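Local coordinates for protein enoyl CoA hydratase/isomerase (Crotonase) (Legionella pneumophila subsp. pneumophila, PDB 3I47) that probably acts as an enoyl-CoA hydratase or isomerase of the crotonase family, adding water to, or shifting, the double bond of acyl-CoA thioesters, at residues A[74-78]-A[79-83]; A[26-30]-A[31-35]; A[68-71]-A[72-75]. All blocks are in the same frame, centred on the assembly; numbering follows the deposited sequence.

Contact 1: A[74-78]-A[79-83]; sequences ANFTE and EENLE
A capping box formed by Thr77 and Glu80 starts helix 78-97, each residue's side chain bonding to the other's backbone N-H. Thr77 occupies the N-cap, and its OG1 accepts from Glu80 N at 3.1 Å. Its chi1 of 65° sets the hydroxyl between the backbone N and the carbonyl carbon, turned toward the N-H of Glu80 in the first turn, while CG2 rests 3.7 Å from Glu80 OE1. In return Thr77 N donates its N-H to Glu80 OE1 at 2.9 Å, a nearly straight bond (167°) that uses the anti side of the carboxylate and lies 28° out of its plane. Glu80 can reach so far because its chain runs extended beyond CG, back past the start of the helix, with CG 3.3 Å from Thr77 OG1. Threonine suits the first place, having a short acceptor on a beta-branched stem; glutamate suits the second, being long enough to span the turn and negatively charged where the helix dipole is positive, an effect that would be expected to steady the carboxylate. The first helical bonds follow at once: Asn81 N donates to Thr77 O and Leu82 N to Glu78 O. Before the cap, Phe76 turns its CB toward the helix and packs on both Glu80 and Asn81. Glu80 CB lies 3.9 Å from Phe76 CG. The amide of Asn81 comes to the ring's edge, where ND2 lies near the ring plane and 3.4 Å from Phe76 CD2. Glu80 OE1 also sits 3.4 Å from Phe76 CA.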
ATOM      1  N   ALA A  74     -14.967  16.699 -15.689  1.00 13.68           N
ATOM      2  CA  ALA A  74     -16.199  17.468 -15.467  1.00 14.47           C
ATOM      3  C   ALA A  74     -17.149  17.353 -16.656  1.00 15.24           C
ATOM      4  O   ALA A  74     -18.371  17.466 -16.506  1.00 15.47           O
ATOM      5  CB  ALA A  74     -15.870  18.922 -15.190  1.00 14.91           C
ATOM      6  N   ASN A  75     -16.582  17.118 -17.841  1.00 15.61           N
ATOM      7  CA  ASN A  75     -17.369  17.003 -19.070  1.00 16.47           C
ATOM      8  C   ASN A  75     -17.685  15.566 -19.500  1.00 16.16           C
ATOM      9  O   ASN A  75     -18.360  15.345 -20.518  1.00 16.71           O
ATOM     10  CB  ASN A  75     -16.680  17.772 -20.213  1.00 17.89           C
ATOM     11  CG  ASN A  75     -16.632  19.287 -19.964  1.00 16.05           C
ATOM     12  OD1 ASN A  75     -15.645  19.959 -20.301  1.00 19.97           O
ATOM     13  ND2 ASN A  75     -17.695  19.824 -19.375  1.00 18.73           N
ATOM     14  N   PHE A  76     -17.198  14.584 -18.743  1.00 14.92           N
ATOM     15  CA  PHE A  76     -17.504  13.185 -19.041  1.00 14.76           C
ATOM     16  C   PHE A  76     -18.974  12.836 -18.833  1.00 15.27           C
ATOM     17  O   PHE A  76     -19.631  13.355 -17.926  1.00 15.93           O
ATOM     18  CB  PHE A  76     -16.691  12.232 -18.153  1.00 13.78           C
ATOM     19  CG  PHE A  76     -15.225  12.127 -18.498  1.00 12.99           C
ATOM     20  CD1 PHE A  76     -14.705  12.615 -19.705  1.00 13.98           C
ATOM     21  CD2 PHE A  76     -14.371  11.462 -17.618  1.00 14.50           C
ATOM     22  CE1 PHE A  76     -13.326  12.482 -19.984  1.00 13.39           C
ATOM     23  CE2 PHE A  76     -13.009  11.322 -17.892  1.00 13.13           C
ATOM     24  CZ  PHE A  76     -12.491  11.819 -19.089  1.00 14.62           C
ATOM     25  N   THR A  77     -19.473  11.923 -19.663  1.00 15.31           N
ATOM     26  CA  THR A  77     -20.751  11.259 -19.410  1.00 15.73           C
ATOM     27  C   THR A  77     -20.600  10.270 -18.244  1.00 15.61           C
ATOM     28  O   THR A  77     -19.476   9.964 -17.792  1.00 15.22           O
ATOM     29  CB  THR A  77     -21.223  10.454 -20.634  1.00 15.84           C
ATOM     30  OG1 THR A  77     -20.299   9.383 -20.881  1.00 15.89           O
ATOM     31  CG2 THR A  77     -21.338  11.344 -21.883  1.00 16.19           C
ATOM     32  N   GLU A  78     -21.723   9.739 -17.770  1.00 15.76           N
ATOM     33  CA  GLU A  78     -21.678   8.761 -16.680  1.00 15.80           C
ATOM     34  C   GLU A  78     -20.865   7.522 -17.087  1.00 15.55           C
ATOM     35  O   GLU A  78     -20.061   7.016 -16.304  1.00 15.29           O
ATOM     36  CB  GLU A  78     -23.098   8.383 -16.233  1.00 16.56           C
ATOM     37  CG  GLU A  78     -23.155   7.594 -14.920  1.00 20.41           C
ATOM     38  CD  GLU A  78     -24.579   7.424 -14.390  1.00 17.22           C
ATOM     39  OE1 GLU A  78     -25.516   7.957 -15.012  1.00 21.69           O
ATOM     40  OE2 GLU A  78     -24.743   6.751 -13.354  1.00 20.92           O
ATOM     41  N   GLU A  79     -21.068   7.062 -18.322  1.00 15.90           N
ATOM     42  CA  GLU A  79     -20.348   5.883 -18.809  0.50 16.05           C
ATOM     43  C   GLU A  79     -18.849   6.151 -18.937  1.00 15.20           C
ATOM     44  O   GLU A  79     -18.045   5.284 -18.594  1.00 14.85           O
ATOM     45  CB  GLU A  79     -20.930   5.346 -20.126  0.50 17.01           C
ATOM     46  CG  GLU A  79     -20.272   4.054 -20.618  0.50 24.63           C
ATOM     47  CD  GLU A  79     -20.104   3.018 -19.514  0.50 18.32           C
ATOM     48  OE1 GLU A  79     -21.125   2.600 -18.917  0.50 24.97           O
ATOM     49  OE2 GLU A  79     -18.947   2.616 -19.244  0.50 24.83           O
ATOM     50  N   GLU A  80     -18.471   7.350 -19.389  1.00 14.60           N
ATOM     51  CA  GLU A  80     -17.057   7.749 -19.466  1.00 13.93           C
ATOM     52  C   GLU A  80     -16.444   7.841 -18.068  1.00 13.36           C
ATOM     53  O   GLU A  80     -15.288   7.446 -17.851  1.00 13.28           O
ATOM     54  CB  GLU A  80     -16.904   9.071 -20.219  1.00 14.44           C
ATOM     55  CG  GLU A  80     -17.153   8.921 -21.726  1.00 13.98           C
ATOM     56  CD  GLU A  80     -17.318  10.236 -22.458  1.00 15.42           C
ATOM     57  OE1 GLU A  80     -17.622  11.273 -21.833  1.00 15.01           O
ATOM     58  OE2 GLU A  80     -17.159  10.229 -23.699  1.00 15.03           O
ATOM     59  N   ASN A  81     -17.232   8.343 -17.119  1.00 13.02           N
ATOM     60  CA  ASN A  81     -16.789   8.378 -15.721  1.00 12.78           C
ATOM     61  C   ASN A  81     -16.582   6.999 -15.107  1.00 13.31           C
ATOM     62  O   ASN A  81     -15.677   6.817 -14.286  1.00 13.59           O
ATOM     63  CB  ASN A  81     -17.788   9.154 -14.868  1.00 12.41           C
ATOM     64  CG  ASN A  81     -17.600  10.649 -14.959  1.00 12.14           C
ATOM     65  OD1 ASN A  81     -18.582  11.404 -15.125  1.00 13.70           O
ATOM     66  ND2 ASN A  81     -16.370  11.098 -14.867  1.00 10.93           N
ATOM     67  N   LEU A  82     -17.439   6.045 -15.459  1.00 13.77           N
ATOM     68  CA  LEU A  82     -17.278   4.670 -14.972  1.00 14.34           C
ATOM     69  C   LEU A  82     -15.934   4.079 -15.438  1.00 14.32           C
ATOM     70  O   LEU A  82     -15.181   3.527 -14.639  1.00 14.85           O
ATOM     71  CB  LEU A  82     -18.466   3.783 -15.391  1.00 15.44           C
ATOM     72  CG  LEU A  82     -18.338   2.288 -15.041  1.00 14.80           C
ATOM     73  CD1 LEU A  82     -18.311   2.071 -13.548  1.00 16.84           C
ATOM     74  CD2 LEU A  82     -19.469   1.471 -15.673  1.00 16.68           C
ATOM     75  N   GLU A  83     -15.649   4.208 -16.731  1.00 14.65           N
ATOM     76  CA  GLU A  83     -14.386   3.734 -17.306  0.50 15.27           C
ATOM     77  C   GLU A  83     -13.200   4.408 -16.628  1.00 14.87           C
ATOM     78  O   GLU A  83     -12.229   3.757 -16.251  1.00 14.74           O
ATOM     79  CB  GLU A  83     -14.343   4.003 -18.816  0.50 16.07           C
ATOM     80  CG  GLU A  83     -15.429   3.273 -19.611  0.50 23.88           C
ATOM     81  CD  GLU A  83     -15.098   3.147 -21.091  0.50 17.50           C
ATOM     82  OE1 GLU A  83     -13.895   3.137 -21.436  0.50 24.27           O
ATOM     83  OE2 GLU A  83     -16.039   3.045 -21.907  0.50 24.06           O
TER

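Contact 2: A[26-30]-A[31-35]; sequences NAFDN and QLLTE
Asp29 OD1 accepts a hydrogen bond from Leu32 N at 2.9 Å, nearly straight (172°) and met almost head-on down the C-O bond, which marks Asp29 as the N-cap of helix 30-45. With chi1 at 63°, its carboxylate lies between its own backbone N and carbonyl carbon, swung toward the backbone N-H of Leu32; a short acidic side chain suits that position. Leu33 N donates to Asp29 O, and at the next residue, Asn30 O is gripped twice by Thr34, through N at 3.0 Å and OG1 at 2.8 Å, from opposite faces of its carbonyl plane. Beneath the cap lies an apolar layer. Leu33 CD2 sits over one face of the Phe28 ring in a CH-pi contact, 3.8 Å from the centroid, and Leu32 CD2 approaches Phe28 CD1 at 4.1 Å. A second shell positions these groups: Arg21 forms a salt bridge with Asp29 OD2, and Asn26 OD1 accepts from Arg21 N. Phe28 also packs on Met19 of strand 14-19, Leu33 meets Val87 and Leu91 of helix 78-97, and Asp29 and Asn30 touch Trp69 of helix 67-74.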
ATOM      1  N   ASN A  26       2.563  15.327  -8.023  1.00 13.98           N
ATOM      2  CA  ASN A  26       1.993  13.986  -8.183  1.00 13.31           C
ATOM      3  C   ASN A  26       0.473  13.959  -8.183  1.00 13.47           C
ATOM      4  O   ASN A  26      -0.144  12.987  -7.746  1.00 13.48           O
ATOM      5  CB  ASN A  26       2.587  13.019  -7.141  1.00 14.30           C
ATOM      6  CG  ASN A  26       4.049  12.811  -7.359  1.00 12.77           C
ATOM      7  OD1 ASN A  26       4.483  12.627  -8.508  1.00 14.51           O
ATOM      8  ND2 ASN A  26       4.834  12.843  -6.280  1.00 14.79           N
ATOM      9  N   ALA A  27      -0.121  15.017  -8.731  1.00 13.38           N
ATOM     10  CA  ALA A  27      -1.575  15.076  -8.846  1.00 13.66           C
ATOM     11  C   ALA A  27      -2.049  13.984  -9.797  1.00 13.99           C
ATOM     12  O   ALA A  27      -1.457  13.774 -10.866  1.00 15.24           O
ATOM     13  CB  ALA A  27      -2.016  16.454  -9.313  1.00 14.62           C
ATOM     14  N   PHE A  28      -3.102  13.280  -9.399  1.00 13.11           N
ATOM     15  CA  PHE A  28      -3.557  12.075 -10.104  1.00 13.61           C
ATOM     16  C   PHE A  28      -4.320  12.351 -11.396  1.00 13.71           C
ATOM     17  O   PHE A  28      -5.122  13.296 -11.491  1.00 13.85           O
ATOM     18  CB  PHE A  28      -4.476  11.246  -9.186  1.00 14.41           C
ATOM     19  CG  PHE A  28      -3.752  10.345  -8.198  1.00 15.09           C
ATOM     20  CD1 PHE A  28      -2.384  10.473  -7.943  1.00 15.15           C
ATOM     21  CD2 PHE A  28      -4.479   9.382  -7.503  1.00 15.55           C
ATOM     22  CE1 PHE A  28      -1.740   9.626  -6.998  1.00 16.10           C
ATOM     23  CE2 PHE A  28      -3.848   8.535  -6.581  1.00 15.87           C
ATOM     24  CZ  PHE A  28      -2.491   8.661  -6.333  1.00 15.29           C
ATOM     25  N   ASP A  29      -4.066  11.521 -12.400  1.00 12.57           N
ATOM     26  CA  ASP A  29      -4.965  11.399 -13.553  1.00 12.52           C
ATOM     27  C   ASP A  29      -4.938   9.950 -14.038  1.00 12.49           C
ATOM     28  O   ASP A  29      -4.199   9.123 -13.480  1.00 13.19           O
ATOM     29  CB  ASP A  29      -4.641  12.418 -14.670  1.00 13.36           C
ATOM     30  CG  ASP A  29      -3.256  12.238 -15.277  1.00 14.46           C
ATOM     31  OD1 ASP A  29      -2.765  11.095 -15.376  1.00 14.35           O
ATOM     32  OD2 ASP A  29      -2.670  13.255 -15.712  1.00 15.51           O
ATOM     33  N   ASN A  30      -5.739   9.628 -15.049  1.00 12.59           N
ATOM     34  CA  ASN A  30      -5.858   8.247 -15.485  1.00 13.10           C
ATOM     35  C   ASN A  30      -4.566   7.739 -16.141  1.00 13.05           C
ATOM     36  O   ASN A  30      -4.293   6.544 -16.091  1.00 13.84           O
ATOM     37  CB  ASN A  30      -7.028   8.086 -16.458  1.00 12.59           C
ATOM     38  CG  ASN A  30      -6.907   9.010 -17.636  1.00 14.10           C
ATOM     39  OD1 ASN A  30      -6.929  10.232 -17.472  1.00 13.86           O
ATOM     40  ND2 ASN A  30      -6.722   8.441 -18.825  1.00 12.65           N
ATOM     41  N   GLN A  31      -3.773   8.644 -16.719  1.00 12.50           N
ATOM     42  CA  GLN A  31      -2.497   8.252 -17.358  1.00 12.37           C
ATOM     43  C   GLN A  31      -1.474   7.813 -16.305  1.00 13.43           C
ATOM     44  O   GLN A  31      -0.893   6.728 -16.420  1.00 13.55           O
ATOM     45  CB  GLN A  31      -1.941   9.388 -18.213  1.00 13.06           C
ATOM     46  CG  GLN A  31      -0.686   9.006 -18.997  1.00 14.34           C
ATOM     47  CD  GLN A  31      -0.154  10.176 -19.784  1.00 13.71           C
ATOM     48  OE1 GLN A  31      -0.824  10.685 -20.682  1.00 14.99           O
ATOM     49  NE2 GLN A  31       1.070  10.607 -19.458  1.00 15.66           N
ATOM     50  N   LEU A  32      -1.270   8.634 -15.272  1.00 13.80           N
ATOM     51  CA  LEU A  32      -0.318   8.280 -14.225  1.00 14.16           C
ATOM     52  C   LEU A  32      -0.740   6.972 -13.551  1.00 13.02           C
ATOM     53  O   LEU A  32       0.087   6.097 -13.290  1.00 13.15           O
ATOM     54  CB  LEU A  32      -0.223   9.404 -13.177  1.00 15.44           C
ATOM     55  CG  LEU A  32       0.720   9.182 -11.990  1.00 13.30           C
ATOM     56  CD1 LEU A  32       2.184   9.159 -12.417  1.00 17.23           C
ATOM     57  CD2 LEU A  32       0.480  10.225 -10.896  1.00 16.56           C
ATOM     58  N   LEU A  33      -2.032   6.852 -13.254  1.00 12.51           N
ATOM     59  CA  LEU A  33      -2.521   5.644 -12.571  1.00 13.37           C
ATOM     60  C   LEU A  33      -2.398   4.385 -13.432  1.00 13.46           C
ATOM     61  O   LEU A  33      -2.183   3.289 -12.909  1.00 13.73           O
ATOM     62  CB  LEU A  33      -3.951   5.848 -12.061  1.00 13.93           C
ATOM     63  CG  LEU A  33      -4.097   6.958 -11.021  1.00 14.21           C
ATOM     64  CD1 LEU A  33      -5.579   7.229 -10.777  1.00 15.63           C
ATOM     65  CD2 LEU A  33      -3.350   6.670  -9.729  1.00 15.46           C
ATOM     66  N   THR A  34      -2.529   4.532 -14.751  1.00 13.30           N
ATOM     67  CA  THR A  34      -2.315   3.407 -15.664  1.00 12.99           C
ATOM     68  C   THR A  34      -0.857   2.965 -15.640  1.00 13.42           C
ATOM     69  O   THR A  34      -0.590   1.762 -15.590  1.00 13.98           O
ATOM     70  CB  THR A  34      -2.760   3.782 -17.102  1.00 12.81           C
ATOM     71  OG1 THR A  34      -4.178   3.953 -17.104  1.00 13.77           O
ATOM     72  CG2 THR A  34      -2.413   2.668 -18.088  1.00 13.84           C
ATOM     73  N   GLU A  35       0.074   3.923 -15.644  1.00 13.25           N
ATOM     74  CA  GLU A  35       1.504   3.602 -15.481  1.00 13.95           C
ATOM     75  C   GLU A  35       1.739   2.810 -14.208  1.00 13.96           C
ATOM     76  O   GLU A  35       2.465   1.820 -14.206  1.00 14.10           O
ATOM     77  CB  GLU A  35       2.379   4.850 -15.424  1.00 15.59           C
ATOM     78  CG  GLU A  35       2.397   5.669 -16.705  1.00 21.40           C
ATOM     79  CD  GLU A  35       3.696   6.454 -16.886  1.00 15.58           C
ATOM     80  OE1 GLU A  35       3.611   7.674 -17.157  1.00 23.08           O
ATOM     81  OE2 GLU A  35       4.782   5.856 -16.756  1.00 22.15           O
TER

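Contact 3: A[68-71]-A[72-75]; sequences TWMQ and SMAN
Trp69 and Met73, one turn apart on helix 67-74, make the apolar part of this contact near the surface. Met73 CB lies over one face of the indole in a CH-pi contact, 4.0 Å from the centroid of the six-membered ring and displaced toward the rim. From there the methionine bends at chi2 (-82°) and again at chi3, which curls its tip back so that CE touches Trp69 CH2 at 3.8 Å. SD lies obliquely to the ring, 5.4 Å from the centroid, a Met-aromatic contact that is secondary to the carbon packing. A flexible, unbranched thioether suits this place, since it can follow the flat indole closely. Met70 CG adds a loose apolar approach to the same methyl.

Backbone hydrogen bonds make up the second group. Ser72 N donates to Thr68 O, Met73 N to Trp69 O at 2.8 Å, and Ala74 N to Met70 O at 2.9 Å, the regular i to i+4 pattern of the alpha-helix. Asn75 N bonds instead to Ser72 O, as the chain leaves the helix.

The polar side chains at the C-terminal end of the helix are joined through water. One water accepts from Gln71 NE2 at 3.0 Å and from Asn75 ND2 at 2.9 Å, tying together two amides whose planes are 21° apart. Gln71, bent at chi2 (62°), brings its amide along the helix toward Asn75, and glutamine has the length to do so.

Trp69 NE1 bonds to Asp84 of helix 78-97, while Asp66 OD1 accepts from Trp69 N near the start of helix 67-74. The indole is thus fixed at its polar edge by an aspartate and on a face by apolar contact with Met73, whereas the amides at the far end meet through a solvent molecule.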
ATOM      1  N   THR A  68      -5.905  19.538 -15.187  1.00 16.13           N
ATOM      2  CA  THR A  68      -6.277  19.274 -16.582  1.00 15.23           C
ATOM      3  C   THR A  68      -7.247  18.098 -16.651  1.00 14.70           C
ATOM      4  O   THR A  68      -8.281  18.163 -17.328  1.00 15.46           O
ATOM      5  CB  THR A  68      -5.043  18.985 -17.437  1.00 14.87           C
ATOM      6  OG1 THR A  68      -4.128  20.086 -17.339  1.00 17.79           O
ATOM      7  CG2 THR A  68      -5.436  18.726 -18.894  1.00 18.00           C
ATOM      8  N   TRP A  69      -6.919  17.023 -15.933  1.00 14.28           N
ATOM      9  CA  TRP A  69      -7.802  15.877 -15.871  1.00 13.85           C
ATOM     10  C   TRP A  69      -9.157  16.256 -15.258  1.00 14.17           C
ATOM     11  O   TRP A  69     -10.194  15.802 -15.735  1.00 14.22           O
ATOM     12  CB  TRP A  69      -7.137  14.723 -15.092  1.00 14.10           C
ATOM     13  CG  TRP A  69      -8.099  13.611 -14.798  1.00 14.32           C
ATOM     14  CD1 TRP A  69      -8.409  12.558 -15.604  1.00 14.65           C
ATOM     15  CD2 TRP A  69      -8.913  13.484 -13.634  1.00 14.13           C
ATOM     16  NE1 TRP A  69      -9.367  11.776 -15.016  1.00 14.33           N
ATOM     17  CE2 TRP A  69      -9.704  12.320 -13.805  1.00 14.46           C
ATOM     18  CE3 TRP A  69      -9.063  14.242 -12.467  1.00 14.56           C
ATOM     19  CZ2 TRP A  69     -10.614  11.884 -12.844  1.00 14.44           C
ATOM     20  CZ3 TRP A  69      -9.980  13.822 -11.524  1.00 14.63           C
ATOM     21  CH2 TRP A  69     -10.747  12.649 -11.717  1.00 15.01           C
ATOM     22  N   MET A  70      -9.150  17.076 -14.207  1.00 14.56           N
ATOM     23  CA  MET A  70     -10.410  17.455 -13.570  1.00 15.92           C
ATOM     24  C   MET A  70     -11.340  18.183 -14.544  1.00 15.46           C
ATOM     25  O   MET A  70     -12.547  17.922 -14.576  1.00 15.12           O
ATOM     26  CB  MET A  70     -10.189  18.303 -12.316  1.00 19.00           C
ATOM     27  CG  MET A  70     -11.486  18.554 -11.552  1.00 15.27           C
ATOM     28  SD  MET A  70     -11.226  19.274  -9.907  1.00 24.71           S
ATOM     29  CE  MET A  70      -9.506  18.832  -9.584  1.00 10.16           C
ATOM     30  N   GLN A  71     -10.774  19.081 -15.344  1.00 15.28           N
ATOM     31  CA  GLN A  71     -11.580  19.781 -16.336  1.00 16.56           C
ATOM     32  C   GLN A  71     -12.148  18.803 -17.379  1.00 15.85           C
ATOM     33  O   GLN A  71     -13.320  18.912 -17.777  1.00 16.50           O
ATOM     34  CB  GLN A  71     -10.779  20.898 -17.006  1.00 18.79           C
ATOM     35  CG  GLN A  71     -11.583  21.650 -18.092  1.00 26.63           C
ATOM     36  CD  GLN A  71     -12.822  22.371 -17.546  1.00 22.24           C
ATOM     37  OE1 GLN A  71     -12.726  23.504 -17.046  1.00 28.05           O
ATOM     38  NE2 GLN A  71     -13.997  21.731 -17.661  1.00 26.87           N
ATOM     39  N   SER A  72     -11.334  17.841 -17.799  1.00 14.74           N
ATOM     40  CA  SER A  72     -11.791  16.821 -18.744  1.00 14.24           C
ATOM     41  C   SER A  72     -12.912  15.990 -18.123  1.00 13.69           C
ATOM     42  O   SER A  72     -13.958  15.767 -18.745  1.00 14.72           O
ATOM     43  CB  SER A  72     -10.638  15.902 -19.143  1.00 14.83           C
ATOM     44  OG  SER A  72      -9.648  16.637 -19.834  1.00 15.27           O
ATOM     45  N   MET A  73     -12.694  15.542 -16.886  1.00 13.34           N
ATOM     46  CA  MET A  73     -13.658  14.692 -16.191  1.00 12.83           C
ATOM     47  C   MET A  73     -15.003  15.390 -15.937  1.00 13.27           C
ATOM     48  O   MET A  73     -16.050  14.748 -15.999  1.00 13.02           O
ATOM     49  CB  MET A  73     -13.037  14.169 -14.885  1.00 12.75           C
ATOM     50  CG  MET A  73     -13.988  13.396 -13.969  1.00 14.70           C
ATOM     51  SD  MET A  73     -15.064  14.428 -12.889  1.00  9.78           S
ATOM     52  CE  MET A  73     -13.898  14.798 -11.578  1.00 16.22           C
ATOM     53  N   ALA A  74     -14.967  16.699 -15.689  1.00 13.68           N
ATOM     54  CA  ALA A  74     -16.199  17.468 -15.467  1.00 14.47           C
ATOM     55  C   ALA A  74     -17.149  17.353 -16.656  1.00 15.24           C
ATOM     56  O   ALA A  74     -18.371  17.466 -16.506  1.00 15.47           O
ATOM     57  CB  ALA A  74     -15.870  18.922 -15.190  1.00 14.91           C
ATOM     58  N   ASN A  75     -16.582  17.118 -17.841  1.00 15.61           N
ATOM     59  CA  ASN A  75     -17.369  17.003 -19.070  1.00 16.47           C
ATOM     60  C   ASN A  75     -17.685  15.566 -19.500  1.00 16.16           C
ATOM     61  O   ASN A  75     -18.360  15.345 -20.518  1.00 16.71           O
ATOM     62  CB  ASN A  75     -16.680  17.772 -20.213  1.00 17.89           C
ATOM     63  CG  ASN A  75     -16.632  19.287 -19.964  1.00 16.05           C
ATOM     64  OD1 ASN A  75     -15.645  19.959 -20.301  1.00 19.97           O
ATOM     65  ND2 ASN A  75     -17.695  19.824 -19.375  1.00 18.73           N
TER
HETATM   66  O   HOH W   1     -17.022  22.070 -17.587  1.00 31.03           O

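In the fold
The three contacts lie on the same side of the chain's centre. Contacts 1 and 3 share Ala74 and Asn75, in the passage from helix 67-74 to helix 78-97; their centres are about 10 Å apart, and Asn81 ND2 packs 3.4 Å from Met73 CG. Contact 2, about 13 Å from contact 3 between centres, meets it through Trp69: Asn30 OD1 lies 3.3 Å from Trp69 CD1, and Asp29 CB 3.4 Å from Trp69 CB. Contacts 1 and 2 do not touch, their nearest atoms being about 6 Å apart, but both cap helix starts. Trp69 therefore packs against the start of helix 30-45 and bonds to helix 78-97.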